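Local coordinates for protein Maltose/maltodextrin transport permease homologue (Bdellovibrio bacteriovorus HD100, PDB 6FFL) that binds maltotriose through its MalE-type solute-binding domain, which is fused to a MalF-type permease subunit of a probable maltose/maltodextrin ABC transporter, at residues 15-29 / 293-307. Sequence-based numbering, arbitrary orientation.
Sequences HRQVLAEALEKFEKE and YLTSTPVQLLFAEKV. With SO4 (sulfate ion), chain H.
Within one lobe of a periplasmic-binding-protein fold, helix 15-29 packs against helix 297-307 and the end of helix 281-294, and Val-18 is the knob that fits among Leu-302, Phe-303, Lys-306 and Val-307. Helices 15-29 and 297-307 run roughly antiparallel, at 141°, with axes 10.0 Å apart. Val-18 CG1 lies anti to the backbone N (chi1 175°). This places the methyl over the centre of the Phe-303 ring, 3.4 Å from its centroid, in a CH-pi contact. The same methyl touches Leu-302 CG. At the ring edge, His-15 O approaches Phe-303 CE1 at 3.4 Å.

A second CH-pi contact lies closer to the N-terminal end of helix 15-29. Val-307 CG2 sits over one face of the His-15 imidazole, offset toward its rim. In the ring plane a water 2.8 Å from His-15 NE2 donates to Val-307 O, which links the ring to the backbone of Val-307. A bound glucose lies about 6 Å from the His-15 side chain.

Near the C-terminal end of helix 15-29, Tyr-293 of helix 281-294 is a second knob, among Ala-22, Lys-25, Phe-26 and Glu-29. Its ring and that of Phe-26 are oblique, planes at 40°, with Phe-26 CD1 3.6 Å from Tyr-293 CD2. Its hydroxyl gives a weak bond to Ala-22 O. Between the two knobs, Ala-22 CB meets Leu-294 CD2 and Val-299 CG1.

Toward the solvent side, Lys-306 NZ forms a salt bridge with Glu-21 OE1 at 3.0 Å, meeting its syn lone pair. The extended Glu-21 chain passes Leu-302 on its way. Leu-23 and Phe-26 also rest on strand 34-39. Knobs-into-holes packing thus joins the helix of the beta-alpha-beta unit 4-39 to two successive helices far along the chain, in one lobe of a type 2 periplasmic-binding-protein fold.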
loop_
_atom_site.group_PDB
_atom_site.type_symbol
_atom_site.label_atom_id
_atom_site.label_comp_id
_atom_site.label_asym_id
_atom_site.label_seq_id
_atom_site.Cartn_x
_atom_site.Cartn_y
_atom_site.Cartn_z
ATOM N N HIS A 15 12.769 3.129 2.792
ATOM C CA HIS A 15 12.596 1.977 3.673
ATOM C C HIS A 15 13.687 0.939 3.447
ATOM O O HIS A 15 14.169 0.329 4.406
ATOM C CB HIS A 15 11.216 1.333 3.465
ATOM C CG HIS A 15 10.075 2.165 3.971
ATOM N ND1 HIS A 15 8.970 1.612 4.585
ATOM C CD2 HIS A 15 9.862 3.502 3.940
ATOM C CE1 HIS A 15 8.130 2.577 4.916
ATOM N NE2 HIS A 15 8.646 3.731 4.532
ATOM N N ARG A 16 14.104 0.719 2.195
ATOM C CA ARG A 16 15.166 -0.265 2.018
ATOM C C ARG A 16 16.520 0.268 2.479
ATOM O O ARG A 16 17.396 -0.534 2.815
ATOM C CB ARG A 16 15.218 -0.761 0.569
ATOM C CG ARG A 16 15.669 0.220 -0.456
ATOM C CD ARG A 16 15.936 -0.509 -1.786
ATOM N NE ARG A 16 16.129 0.439 -2.882
ATOM C CZ ARG A 16 15.150 0.879 -3.667
ATOM N NH1 ARG A 16 13.902 0.448 -3.492
ATOM N NH2 ARG A 16 15.420 1.755 -4.634
ATOM N N GLN A 17 16.702 1.594 2.548
ATOM C CA GLN A 17 17.888 2.118 3.226
ATOM C C GLN A 17 17.908 1.688 4.685
ATOM O O GLN A 17 18.959 1.314 5.219
ATOM C CB GLN A 17 17.948 3.646 3.139
ATOM C CG GLN A 17 17.953 4.194 1.732
ATOM C CD GLN A 17 19.053 3.593 0.883
ATOM O OE1 GLN A 17 20.239 3.723 1.190
ATOM N NE2 GLN A 17 18.659 2.911 -0.191
ATOM N N VAL A 18 16.754 1.740 5.349
ATOM C CA VAL A 18 16.691 1.319 6.744
ATOM C C VAL A 18 16.912 -0.185 6.852
ATOM O O VAL A 18 17.639 -0.656 7.740
ATOM C CB VAL A 18 15.355 1.755 7.372
ATOM C CG1 VAL A 18 15.227 1.219 8.787
ATOM C CG2 VAL A 18 15.228 3.286 7.343
ATOM N N LEU A 19 16.307 -0.956 5.945
ATOM C CA LEU A 19 16.543 -2.399 5.919
ATOM C C LEU A 19 18.031 -2.718 5.827
ATOM O O LEU A 19 18.541 -3.580 6.555
ATOM C CB LEU A 19 15.788 -3.039 4.749
ATOM C CG LEU A 19 16.009 -4.537 4.572
ATOM C CD1 LEU A 19 15.482 -5.291 5.774
ATOM C CD2 LEU A 19 15.314 -5.015 3.299
ATOM N N ALA A 20 18.745 -2.021 4.945
ATOM C CA ALA A 20 20.176 -2.265 4.800
ATOM C C ALA A 20 20.920 -2.020 6.110
ATOM O O ALA A 20 21.812 -2.792 6.478
ATOM C CB ALA A 20 20.750 -1.392 3.685
ATOM N N GLU A 21 20.573 -0.945 6.826
ATOM C CA GLU A 21 21.211 -0.691 8.114
ATOM C C GLU A 21 20.897 -1.806 9.106
ATOM O O GLU A 21 21.785 -2.277 9.828
ATOM C CB GLU A 21 20.764 0.664 8.666
ATOM C CG GLU A 21 21.261 0.966 10.074
ATOM C CD GLU A 21 20.898 2.366 10.550
ATOM O OE1 GLU A 21 20.379 3.169 9.745
ATOM O OE2 GLU A 21 21.141 2.668 11.738
ATOM N N ALA A 22 19.638 -2.248 9.144
ATOM C CA ALA A 22 19.260 -3.331 10.045
ATOM C C ALA A 22 19.968 -4.630 9.678
ATOM O O ALA A 22 20.426 -5.363 10.559
ATOM C CB ALA A 22 17.741 -3.517 10.019
ATOM N N LEU A 23 20.058 -4.939 8.381
ATOM C CA LEU A 23 20.712 -6.177 7.966
ATOM C C LEU A 23 22.200 -6.144 8.290
ATOM O O LEU A 23 22.788 -7.167 8.650
ATOM C CB LEU A 23 20.493 -6.416 6.472
ATOM C CG LEU A 23 19.077 -6.771 6.014
ATOM C CD1 LEU A 23 19.072 -7.036 4.511
ATOM C CD2 LEU A 23 18.561 -7.991 6.785
ATOM N N GLU A 24 22.820 -4.969 8.177
ATOM C CA GLU A 24 24.232 -4.844 8.511
ATOM C C GLU A 24 24.464 -5.145 9.988
ATOM O O GLU A 24 25.424 -5.836 10.349
ATOM C CB GLU A 24 24.705 -3.441 8.125
ATOM C CG GLU A 24 26.105 -3.051 8.535
ATOM C CD GLU A 24 26.390 -1.589 8.209
ATOM O OE1 GLU A 24 26.294 -1.215 7.018
ATOM O OE2 GLU A 24 26.691 -0.813 9.140
ATOM N N LYS A 25 23.568 -4.667 10.858
ATOM C CA LYS A 25 23.679 -4.966 12.282
ATOM C C LYS A 25 23.413 -6.442 12.558
ATOM O O LYS A 25 24.084 -7.043 13.406
ATOM C CB LYS A 25 22.705 -4.094 13.079
ATOM C CG LYS A 25 22.680 -4.343 14.567
ATOM C CD LYS A 25 22.873 -3.048 15.326
ATOM C CE LYS A 25 23.178 -3.323 16.796
ATOM N NZ LYS A 25 21.986 -3.810 17.543
ATOM N N PHE A 26 22.453 -7.037 11.845
ATOM C CA PHE A 26 22.153 -8.454 12.031
ATOM C C PHE A 26 23.374 -9.313 11.723
ATOM O O PHE A 26 23.729 -10.210 12.499
ATOM C CB PHE A 26 20.965 -8.868 11.157
ATOM C CG PHE A 26 20.605 -10.330 11.280
ATOM C CD1 PHE A 26 19.849 -10.785 12.352
ATOM C CD2 PHE A 26 21.037 -11.249 10.332
ATOM C CE1 PHE A 26 19.520 -12.132 12.477
ATOM C CE2 PHE A 26 20.716 -12.603 10.448
ATOM C CZ PHE A 26 19.957 -13.043 11.524
ATOM N N GLU A 27 24.037 -9.043 10.596
ATOM C CA GLU A 27 25.209 -9.826 10.218
ATOM C C GLU A 27 26.351 -9.642 11.206
ATOM O O GLU A 27 27.102 -10.591 11.466
ATOM C CB GLU A 27 25.660 -9.445 8.811
ATOM C CG GLU A 27 24.668 -9.820 7.730
ATOM C CD GLU A 27 25.163 -9.474 6.341
ATOM O OE1 GLU A 27 26.048 -8.602 6.221
ATOM O OE2 GLU A 27 24.666 -10.070 5.367
ATOM N N LYS A 28 26.498 -8.439 11.764
ATOM C CA LYS A 28 27.521 -8.208 12.776
ATOM C C LYS A 28 27.245 -9.031 14.027
ATOM O O LYS A 28 28.167 -9.599 14.623
ATOM C CB LYS A 28 27.595 -6.714 13.110
ATOM C CG LYS A 28 28.415 -6.378 14.351
ATOM C CD LYS A 28 28.225 -4.922 14.780
ATOM C CE LYS A 28 29.004 -3.959 13.892
ATOM N NZ LYS A 28 29.855 -3.013 14.681
ATOM N N GLU A 29 25.980 -9.121 14.432
ATOM C CA GLU A 29 25.599 -9.853 15.632
ATOM C C GLU A 29 25.429 -11.350 15.417
ATOM O O GLU A 29 25.345 -12.089 16.406
ATOM C CB GLU A 29 24.304 -9.287 16.203
ATOM C CG GLU A 29 24.412 -7.870 16.685
ATOM C CD GLU A 29 23.087 -7.354 17.210
ATOM O OE1 GLU A 29 22.061 -8.074 17.100
ATOM O OE2 GLU A 29 23.064 -6.240 17.786
ATOM N N TYR A 293 14.362 -10.884 14.381
ATOM C CA TYR A 293 15.112 -9.632 14.471
ATOM C C TYR A 293 14.411 -8.498 13.720
ATOM O O TYR A 293 14.300 -7.373 14.233
ATOM C CB TYR A 293 16.529 -9.833 13.939
ATOM C CG TYR A 293 17.321 -8.553 13.863
ATOM C CD1 TYR A 293 17.776 -7.931 15.021
ATOM C CD2 TYR A 293 17.614 -7.967 12.643
ATOM C CE1 TYR A 293 18.500 -6.755 14.963
ATOM C CE2 TYR A 293 18.343 -6.791 12.572
ATOM C CZ TYR A 293 18.779 -6.191 13.735
ATOM O OH TYR A 293 19.500 -5.024 13.671
ATOM N N LEU A 294 13.944 -8.763 12.496
ATOM C CA LEU A 294 13.389 -7.684 11.682
ATOM C C LEU A 294 12.022 -7.237 12.169
ATOM O O LEU A 294 11.544 -6.186 11.727
ATOM C CB LEU A 294 13.304 -8.100 10.207
ATOM C CG LEU A 294 14.658 -8.286 9.510
ATOM C CD1 LEU A 294 14.474 -8.848 8.101
ATOM C CD2 LEU A 294 15.445 -6.975 9.484
ATOM N N THR A 295 11.390 -7.995 13.063
ATOM C CA THR A 295 10.160 -7.563 13.697
ATOM C C THR A 295 10.388 -7.132 15.143
ATOM O O THR A 295 9.424 -6.767 15.824
ATOM C CB THR A 295 9.103 -8.674 13.637
ATOM O OG1 THR A 295 9.608 -9.858 14.264
ATOM C CG2 THR A 295 8.719 -8.995 12.176
ATOM N N SER A 296 11.637 -7.139 15.613
ATOM C CA SER A 296 11.925 -6.756 16.989
ATOM C C SER A 296 11.743 -5.252 17.165
ATOM O O SER A 296 11.794 -4.475 16.210
ATOM C CB SER A 296 13.347 -7.173 17.401
ATOM O OG SER A 296 14.353 -6.394 16.773
ATOM N N THR A 297 11.517 -4.846 18.412
ATOM C CA THR A 297 11.212 -3.441 18.663
ATOM C C THR A 297 12.366 -2.510 18.295
ATOM O O THR A 297 12.092 -1.432 17.735
ATOM C CB THR A 297 10.762 -3.281 20.122
ATOM O OG1 THR A 297 9.414 -3.748 20.230
ATOM C CG2 THR A 297 10.813 -1.796 20.577
ATOM N N PRO A 298 13.640 -2.851 18.526
ATOM C CA PRO A 298 14.713 -1.975 18.025
ATOM C C PRO A 298 14.647 -1.713 16.530
ATOM O O PRO A 298 14.855 -0.568 16.108
ATOM C CB PRO A 298 15.985 -2.730 18.434
ATOM C CG PRO A 298 15.589 -3.414 19.699
ATOM C CD PRO A 298 14.169 -3.863 19.468
ATOM N N VAL A 299 14.313 -2.721 15.713
ATOM C CA VAL A 299 14.208 -2.488 14.272
ATOM C C VAL A 299 12.943 -1.703 13.933
ATOM O O VAL A 299 12.965 -0.810 13.078
ATOM C CB VAL A 299 14.260 -3.822 13.499
ATOM C CG1 VAL A 299 14.001 -3.576 12.014
ATOM C CG2 VAL A 299 15.610 -4.491 13.694
ATOM N N GLN A 300 11.817 -2.028 14.576
ATOM C CA GLN A 300 10.591 -1.265 14.330
ATOM C C GLN A 300 10.787 0.214 14.646
ATOM O O GLN A 300 10.288 1.084 13.922
ATOM C CB GLN A 300 9.445 -1.825 15.166
ATOM C CG GLN A 300 9.045 -3.252 14.805
ATOM C CD GLN A 300 7.632 -3.574 15.245
ATOM O OE1 GLN A 300 6.853 -2.673 15.549
ATOM N NE2 GLN A 300 7.289 -4.867 15.272
ATOM N N LEU A 301 11.502 0.515 15.725
ATOM C CA LEU A 301 11.720 1.909 16.088
ATOM C C LEU A 301 12.759 2.585 15.203
ATOM O O LEU A 301 12.756 3.815 15.095
ATOM C CB LEU A 301 12.124 2.008 17.560
ATOM C CG LEU A 301 11.008 1.682 18.562
ATOM C CD1 LEU A 301 11.538 1.699 20.006
ATOM C CD2 LEU A 301 9.822 2.629 18.390
ATOM N N LEU A 302 13.656 1.818 14.586
ATOM C CA LEU A 302 14.537 2.394 13.575
ATOM C C LEU A 302 13.728 2.907 12.391
ATOM O O LEU A 302 13.939 4.034 11.919
ATOM C CB LEU A 302 15.562 1.356 13.119
ATOM C CG LEU A 302 16.608 1.822 12.109
ATOM C CD1 LEU A 302 17.474 2.932 12.689
ATOM C CD2 LEU A 302 17.459 0.627 11.686
ATOM N N PHE A 303 12.788 2.088 11.899
ATOM C CA PHE A 303 11.879 2.538 10.844
ATOM C C PHE A 303 11.031 3.702 11.329
ATOM O O PHE A 303 10.856 4.699 10.619
ATOM C CB PHE A 303 10.974 1.394 10.378
ATOM C CG PHE A 303 11.637 0.444 9.427
ATOM C CD1 PHE A 303 11.738 0.757 8.080
ATOM C CD2 PHE A 303 12.147 -0.767 9.872
ATOM C CE1 PHE A 303 12.335 -0.110 7.199
ATOM C CE2 PHE A 303 12.753 -1.636 8.995
ATOM C CZ PHE A 303 12.853 -1.301 7.647
ATOM N N ALA A 304 10.482 3.589 12.540
ATOM C CA ALA A 304 9.665 4.681 13.066
ATOM C C ALA A 304 10.454 5.986 13.103
ATOM O O ALA A 304 9.925 7.051 12.768
ATOM C CB ALA A 304 9.133 4.318 14.458
ATOM N N GLU A 305 11.738 5.913 13.459
ATOM C CA GLU A 305 12.543 7.123 13.579
ATOM C C GLU A 305 12.927 7.692 12.217
ATOM O O GLU A 305 12.907 8.914 12.026
ATOM C CB GLU A 305 13.792 6.828 14.405
ATOM C CG GLU A 305 14.779 7.978 14.517
ATOM C CD GLU A 305 15.989 7.595 15.353
ATOM O OE1 GLU A 305 16.800 6.764 14.887
ATOM O OE2 GLU A 305 16.114 8.104 16.486
ATOM N N LYS A 306 13.274 6.835 11.263
ATOM C CA LYS A 306 13.852 7.312 10.015
ATOM C C LYS A 306 12.830 7.530 8.905
ATOM O O LYS A 306 13.041 8.408 8.061
ATOM C CB LYS A 306 14.951 6.351 9.557
ATOM C CG LYS A 306 16.058 6.216 10.606
ATOM C CD LYS A 306 17.428 6.047 9.987
ATOM C CE LYS A 306 18.515 6.135 11.056
ATOM N NZ LYS A 306 19.877 6.065 10.464
ATOM N N VAL A 307 11.724 6.780 8.871
ATOM C CA VAL A 307 10.710 6.972 7.839
ATOM C C VAL A 307 9.320 7.209 8.410
ATOM O O VAL A 307 8.362 7.335 7.646
ATOM C CB VAL A 307 10.693 5.812 6.816
ATOM C CG1 VAL A 307 12.080 5.684 6.169
ATOM C CG2 VAL A 307 10.233 4.473 7.448
HETATM S S SO4 H . 12.419 3.173 -5.639
HETATM O O1 SO4 H . 11.708 3.754 -6.771
HETATM O O2 SO4 H . 12.445 1.716 -5.796
HETATM O O3 SO4 H . 11.745 3.514 -4.391
HETATM O O4 SO4 H . 13.779 3.698 -5.583
HETATM O O HOH W 1 7.638 6.323 5.151
#